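Local coordinates for mobilization protein A (Pseudomonas aeruginosa, PDB 2NS6) that cleaves one DNA strand at the origin of transfer as the relaxase of a mobilizable plasmid, preparing that strand for conjugative export, at residues A[45-50]-A[137-142]; A[62-67]-A[125-130]. All coordinates share one frame; numbering follows the deposited sequence.

Interaction 1: residues A[45-50]-A[137-142]; sequences HMPEFV and AQWFKR. With MN (manganese (II) ion), chain C.
Pro-47 and Phe-49 both approach Trp-139 from the same side of its indole, proline over the six-membered ring and Phe-49 near CB and the five-membered ring. The first element is a CH-pi contact. Pro-47 CB lies 3.8 Å from the centroid of the six-membered ring and 26° off its normal, so the proline sits over the face; the nearest approach is CB to Trp-139 CZ3 at 3.4 Å. Pro-47 CG follows more loosely, displaced toward the rim.

The second element is aromatic. The Phe-49 edge is directed at the five-membered ring in an offset edge-to-face pair, with centroids 5.7 Å apart and planes at 62°. Phe-49 CE2 does the touching, 3.7 Å from Trp-139 CB and 3.8 Å from Trp-139 CG, so it reaches the root of the indole as well as the ring. With CG anti to the backbone N (chi1 -178°), Trp-139 is extended from the short helix 136-139 toward the loop that follows strand 38-44.

A type I turn from Pro-47 to Val-50, closed by a hydrogen bond from Val-50 N to Pro-47 O at 3.0 Å, is consistent with both side chains facing Trp-139. Polar bonds lie at the margins: Trp-139 NE1 is paired with Tyr-56 OH of helix 53-63, while at the start of the loop His-45 NE2 coordinates manganese at 2.4 Å. His-45 ND1 is hydrogen-bonded to Leu-104 O, which orients the imidazole.

No hydrogen bond joins 45-50 to 137-142, so their attachment is one of shape and dispersion. The bond between the indole N-H and Tyr-56 OH would restrain the rotation of a ring that receives proline over one face and phenylalanine from the same side.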
# COMPACT_ATOMS: atom_id res chain seq x y z
N HIS A 45 -9.09 -1.67 -3.19
CA HIS A 45 -9.72 -2.42 -2.11
C HIS A 45 -10.32 -1.59 -0.98
O HIS A 45 -10.48 -2.10 0.13
CB HIS A 45 -8.71 -3.40 -1.52
CG HIS A 45 -8.05 -4.28 -2.53
ND1 HIS A 45 -6.72 -4.63 -2.45
CD2 HIS A 45 -8.53 -4.84 -3.67
CE1 HIS A 45 -6.40 -5.37 -3.50
NE2 HIS A 45 -7.48 -5.51 -4.25
N MET A 46 -10.66 -0.34 -1.25
CA MET A 46 -11.25 0.53 -0.23
C MET A 46 -12.71 0.19 0.07
O MET A 46 -13.51 0.00 -0.85
CB MET A 46 -11.15 2.00 -0.65
CG MET A 46 -9.75 2.56 -0.64
SD MET A 46 -8.99 2.50 1.00
CE MET A 46 -7.29 2.90 0.59
N PRO A 47 -13.08 0.12 1.36
CA PRO A 47 -14.46 -0.19 1.75
C PRO A 47 -15.40 0.95 1.37
O PRO A 47 -14.97 2.10 1.19
CB PRO A 47 -14.35 -0.40 3.26
CG PRO A 47 -13.21 0.47 3.65
CD PRO A 47 -12.21 0.23 2.53
N GLU A 48 -16.68 0.62 1.24
CA GLU A 48 -17.69 1.59 0.84
C GLU A 48 -17.71 2.93 1.60
O GLU A 48 -17.98 3.96 0.99
CB GLU A 48 -19.07 0.93 0.89
CG GLU A 48 -20.25 1.85 0.58
CD GLU A 48 -20.13 2.57 -0.76
OE1 GLU A 48 -19.93 1.90 -1.80
OE2 GLU A 48 -20.24 3.82 -0.76
N PHE A 49 -17.42 2.94 2.89
CA PHE A 49 -17.46 4.20 3.63
C PHE A 49 -16.41 5.22 3.15
O PHE A 49 -16.51 6.40 3.45
CB PHE A 49 -17.33 3.96 5.14
CG PHE A 49 -15.92 3.71 5.61
CD1 PHE A 49 -15.01 4.76 5.70
CD2 PHE A 49 -15.51 2.43 5.96
CE1 PHE A 49 -13.71 4.54 6.14
CE2 PHE A 49 -14.20 2.20 6.40
CZ PHE A 49 -13.30 3.26 6.49
N VAL A 50 -15.42 4.75 2.41
CA VAL A 50 -14.34 5.61 1.90
C VAL A 50 -14.71 6.34 0.60
O VAL A 50 -14.95 5.70 -0.42
CB VAL A 50 -13.06 4.76 1.64
CG1 VAL A 50 -12.01 5.59 0.91
CG2 VAL A 50 -12.49 4.26 2.97
N ALA A 137 -16.02 4.32 12.01
CA ALA A 137 -15.82 4.10 13.44
C ALA A 137 -15.89 2.62 13.85
O ALA A 137 -15.49 2.26 14.96
CB ALA A 137 -16.84 4.91 14.24
N GLN A 138 -16.39 1.76 12.96
CA GLN A 138 -16.52 0.34 13.26
C GLN A 138 -15.55 -0.55 12.50
O GLN A 138 -15.31 -1.70 12.88
CB GLN A 138 -17.94 -0.14 12.95
CG GLN A 138 -18.20 -1.60 13.31
CD GLN A 138 -19.53 -2.11 12.76
OE1 GLN A 138 -20.54 -1.41 12.81
NE2 GLN A 138 -19.52 -3.33 12.23
N TRP A 139 -15.00 -0.03 11.40
CA TRP A 139 -14.09 -0.81 10.57
C TRP A 139 -12.87 -1.39 11.28
O TRP A 139 -12.51 -2.54 11.05
CB TRP A 139 -13.65 0.03 9.36
CG TRP A 139 -12.74 -0.70 8.40
CD1 TRP A 139 -11.38 -0.75 8.44
CD2 TRP A 139 -13.14 -1.55 7.31
NE1 TRP A 139 -10.91 -1.57 7.45
CE2 TRP A 139 -11.97 -2.07 6.74
CE3 TRP A 139 -14.38 -1.91 6.77
CZ2 TRP A 139 -11.98 -2.95 5.65
CZ3 TRP A 139 -14.40 -2.79 5.68
CH2 TRP A 139 -13.21 -3.29 5.13
N PHE A 140 -12.24 -0.59 12.15
CA PHE A 140 -11.04 -1.03 12.84
C PHE A 140 -11.25 -1.70 14.20
O PHE A 140 -10.29 -2.05 14.90
CB PHE A 140 -10.08 0.16 12.98
CG PHE A 140 -9.72 0.80 11.65
CD1 PHE A 140 -10.49 1.84 11.13
CD2 PHE A 140 -8.61 0.36 10.93
CE1 PHE A 140 -10.15 2.43 9.90
CE2 PHE A 140 -8.27 0.94 9.71
CZ PHE A 140 -9.04 1.97 9.19
N LYS A 141 -12.51 -1.89 14.59
CA LYS A 141 -12.81 -2.55 15.85
C LYS A 141 -12.38 -4.00 15.72
O LYS A 141 -11.98 -4.45 14.63
CB LYS A 141 -14.31 -2.46 16.16
CG LYS A 141 -14.79 -1.04 16.47
CD LYS A 141 -16.31 -0.94 16.45
CE LYS A 141 -16.78 0.44 16.91
NZ LYS A 141 -17.96 0.93 16.12
N ARG A 142 -12.46 -4.74 16.82
CA ARG A 142 -12.10 -6.15 16.83
C ARG A 142 -13.05 -6.92 15.94
O ARG A 142 -14.21 -6.55 15.79
CB ARG A 142 -12.15 -6.70 18.25
CG ARG A 142 -11.19 -5.99 19.20
CD ARG A 142 -11.30 -6.49 20.63
NE ARG A 142 -10.49 -5.67 21.53
CZ ARG A 142 -9.17 -5.54 21.45
NH1 ARG A 142 -8.48 -6.19 20.51
NH2 ARG A 142 -8.52 -4.77 22.31
MN MN C . -7.98 -6.64 -6.30
O HOH W 1 -7.91 -9.10 -5.83

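Interaction 2: residues A[62-67]-A[125-130]; sequences LYERAN and SERIND
Glu-64 and Arg-127 form a salt bridge whose geometry is that of a single, long contact. Arg-127 NH2 donates to Glu-64 OE2 at 3.5 Å; the bond is weak by length yet nearly straight, with an N-H...O angle of 170°. The carboxylate arrives at the guanidinium edge, but the two planes stand 85° apart, which rules out the coplanar, two-pronged pairing of a bidentate bridge. Glu-64 OE1 is farther away, 3.8 Å from Arg-127 NH2.

Water 2 adds an indirect link. It donates to Glu-64 OE2 at 2.7 Å and accepts from Arg-127 NE at 3.2 Å, so the carboxylate oxygen is joined to the arginine both directly through NH2 and through a solvent molecule at NE.

The fold sets the two charges facing each other. Glu-64 is the first residue to leave helical geometry at the end of helix 53-63, whereas Arg-127 follows strand 117-124, the central strand of the five-stranded antiparallel sheet. An inverse gamma turn centred on Glu-126, with a weak bond from Arg-127 N to Ser-125 O at 2.9 Å, turns the chain after that strand. Arg-127 then bends at chi2 (-81°), as Glu-64 does, and the side chains approach from opposite directions.

Further bonds hold each group. Arg-65 N donates weakly to Glu-64 OE1 at 2.8 Å, tying the carboxylate to the backbone N-H of the following residue. Lys-155 is the stronger partner of Glu-64 OE2, through a salt bridge of its own, so two cationic side chains share this buried oxygen, an arrangement likely to favour the ionised carboxylate. On the arginine side, the main polar partner is the carbonyl of Ala-153, hydrogen-bonded to NH1, and the side chain also touches Tyr-56 and Trp-139.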
# COMPACT_ATOMS: atom_id res chain seq x y z
N LEU A 62 -7.72 7.68 13.56
CA LEU A 62 -8.69 8.02 14.58
C LEU A 62 -9.30 6.84 15.32
O LEU A 62 -9.79 7.00 16.44
CB LEU A 62 -9.80 8.87 13.95
CG LEU A 62 -10.95 9.31 14.87
CD1 LEU A 62 -10.43 10.20 15.99
CD2 LEU A 62 -11.98 10.04 14.03
N TYR A 63 -9.27 5.65 14.72
CA TYR A 63 -9.88 4.48 15.35
C TYR A 63 -9.01 3.27 15.70
O TYR A 63 -9.39 2.50 16.58
CB TYR A 63 -11.07 4.00 14.50
CG TYR A 63 -12.15 5.05 14.34
CD1 TYR A 63 -12.43 5.61 13.10
CD2 TYR A 63 -12.86 5.52 15.44
CE1 TYR A 63 -13.39 6.61 12.96
CE2 TYR A 63 -13.82 6.52 15.31
CZ TYR A 63 -14.08 7.06 14.07
OH TYR A 63 -14.99 8.07 13.95
N GLU A 64 -7.87 3.07 15.03
CA GLU A 64 -7.04 1.92 15.38
C GLU A 64 -6.47 2.10 16.77
O GLU A 64 -6.09 3.21 17.15
CB GLU A 64 -5.90 1.73 14.38
CG GLU A 64 -5.98 0.43 13.59
CD GLU A 64 -5.56 -0.80 14.40
OE1 GLU A 64 -5.88 -0.89 15.60
OE2 GLU A 64 -4.91 -1.68 13.81
N ARG A 65 -6.40 1.02 17.54
CA ARG A 65 -5.86 1.11 18.89
C ARG A 65 -4.38 1.49 18.84
O ARG A 65 -3.70 1.23 17.85
CB ARG A 65 -6.04 -0.23 19.61
CG ARG A 65 -5.31 -1.38 18.93
CD ARG A 65 -5.41 -2.64 19.75
NE ARG A 65 -4.53 -3.69 19.23
CZ ARG A 65 -4.35 -4.85 19.85
NH1 ARG A 65 -4.98 -5.10 20.99
NH2 ARG A 65 -3.54 -5.76 19.32
N ALA A 66 -3.90 2.10 19.92
CA ALA A 66 -2.51 2.56 20.02
C ALA A 66 -1.48 1.51 19.64
O ALA A 66 -0.56 1.79 18.87
CB ALA A 66 -2.24 3.06 21.44
N ASN A 67 -1.62 0.31 20.18
CA ASN A 67 -0.69 -0.77 19.89
C ASN A 67 -1.13 -1.55 18.66
O ASN A 67 -0.88 -2.76 18.55
CB ASN A 67 -0.57 -1.71 21.10
CG ASN A 67 0.18 -1.08 22.26
OD1 ASN A 67 1.37 -0.75 22.14
ND2 ASN A 67 -0.51 -0.90 23.38
N SER A 125 -2.81 -1.75 4.36
CA SER A 125 -3.58 -1.87 5.59
C SER A 125 -3.82 -3.36 5.80
O SER A 125 -4.30 -4.05 4.91
CB SER A 125 -4.93 -1.15 5.44
OG SER A 125 -5.80 -1.49 6.51
N GLU A 126 -3.48 -3.85 6.99
CA GLU A 126 -3.65 -5.26 7.29
C GLU A 126 -5.05 -5.62 7.77
O GLU A 126 -5.21 -6.27 8.80
CB GLU A 126 -2.60 -5.70 8.31
CG GLU A 126 -1.20 -5.77 7.73
CD GLU A 126 -0.14 -5.75 8.81
OE1 GLU A 126 0.73 -6.65 8.82
OE2 GLU A 126 -0.17 -4.82 9.64
N ARG A 127 -6.04 -5.19 7.00
CA ARG A 127 -7.45 -5.45 7.28
C ARG A 127 -8.02 -6.09 6.02
O ARG A 127 -7.82 -5.59 4.92
CB ARG A 127 -8.20 -4.15 7.57
CG ARG A 127 -7.77 -3.46 8.85
CD ARG A 127 -8.44 -4.10 10.07
NE ARG A 127 -7.94 -3.58 11.33
CZ ARG A 127 -8.53 -3.78 12.50
NH1 ARG A 127 -9.66 -4.47 12.56
NH2 ARG A 127 -8.00 -3.29 13.61
N ILE A 128 -8.72 -7.20 6.21
CA ILE A 128 -9.30 -7.93 5.10
C ILE A 128 -10.65 -7.36 4.67
O ILE A 128 -11.60 -7.34 5.46
CB ILE A 128 -9.48 -9.41 5.50
CG1 ILE A 128 -8.13 -9.99 5.91
CG2 ILE A 128 -10.11 -10.20 4.36
CD1 ILE A 128 -8.20 -11.36 6.54
N ASN A 129 -10.73 -6.89 3.43
CA ASN A 129 -12.00 -6.37 2.97
C ASN A 129 -12.86 -7.53 2.50
O ASN A 129 -12.65 -8.07 1.41
CB ASN A 129 -11.82 -5.37 1.84
CG ASN A 129 -13.10 -4.63 1.51
OD1 ASN A 129 -14.20 -5.11 1.82
ND2 ASN A 129 -12.98 -3.48 0.87
N ASP A 130 -13.83 -7.91 3.32
CA ASP A 130 -14.74 -9.01 3.00
C ASP A 130 -15.98 -8.55 2.25
O ASP A 130 -16.91 -9.33 2.05
CB ASP A 130 -15.16 -9.74 4.29
CG ASP A 130 -15.61 -8.78 5.38
OD1 ASP A 130 -15.97 -7.64 5.06
OD2 ASP A 130 -15.61 -9.18 6.55
O HOH W 2 -5.35 -1.79 11.14

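Overall arrangement
Interaction 2 is nested in sequence within the loop closed by interaction 1, and their centres are about 8 Å apart. Two probable hydrogen bonds join them: Lys-141 O to Arg-127 NH1 at 3.1 Å, and His-45 O to Asn-129 ND2 at 3.0 Å. Arg-127 CB also lies 3.7 Å from Trp-139 NE1, bringing the arginine alongside the indole. Both contacts lie away from the catalytic Tyr-24. The manganese bound by His-45, in segment 45-50, and by Gln-96 is 13.1 Å from Pro-47 CB, so the packing on the indole is well removed from the metal. Segment 125-130 follows strand 117-124, which carries His-119 and His-121, ligands with His-111 of another manganese site.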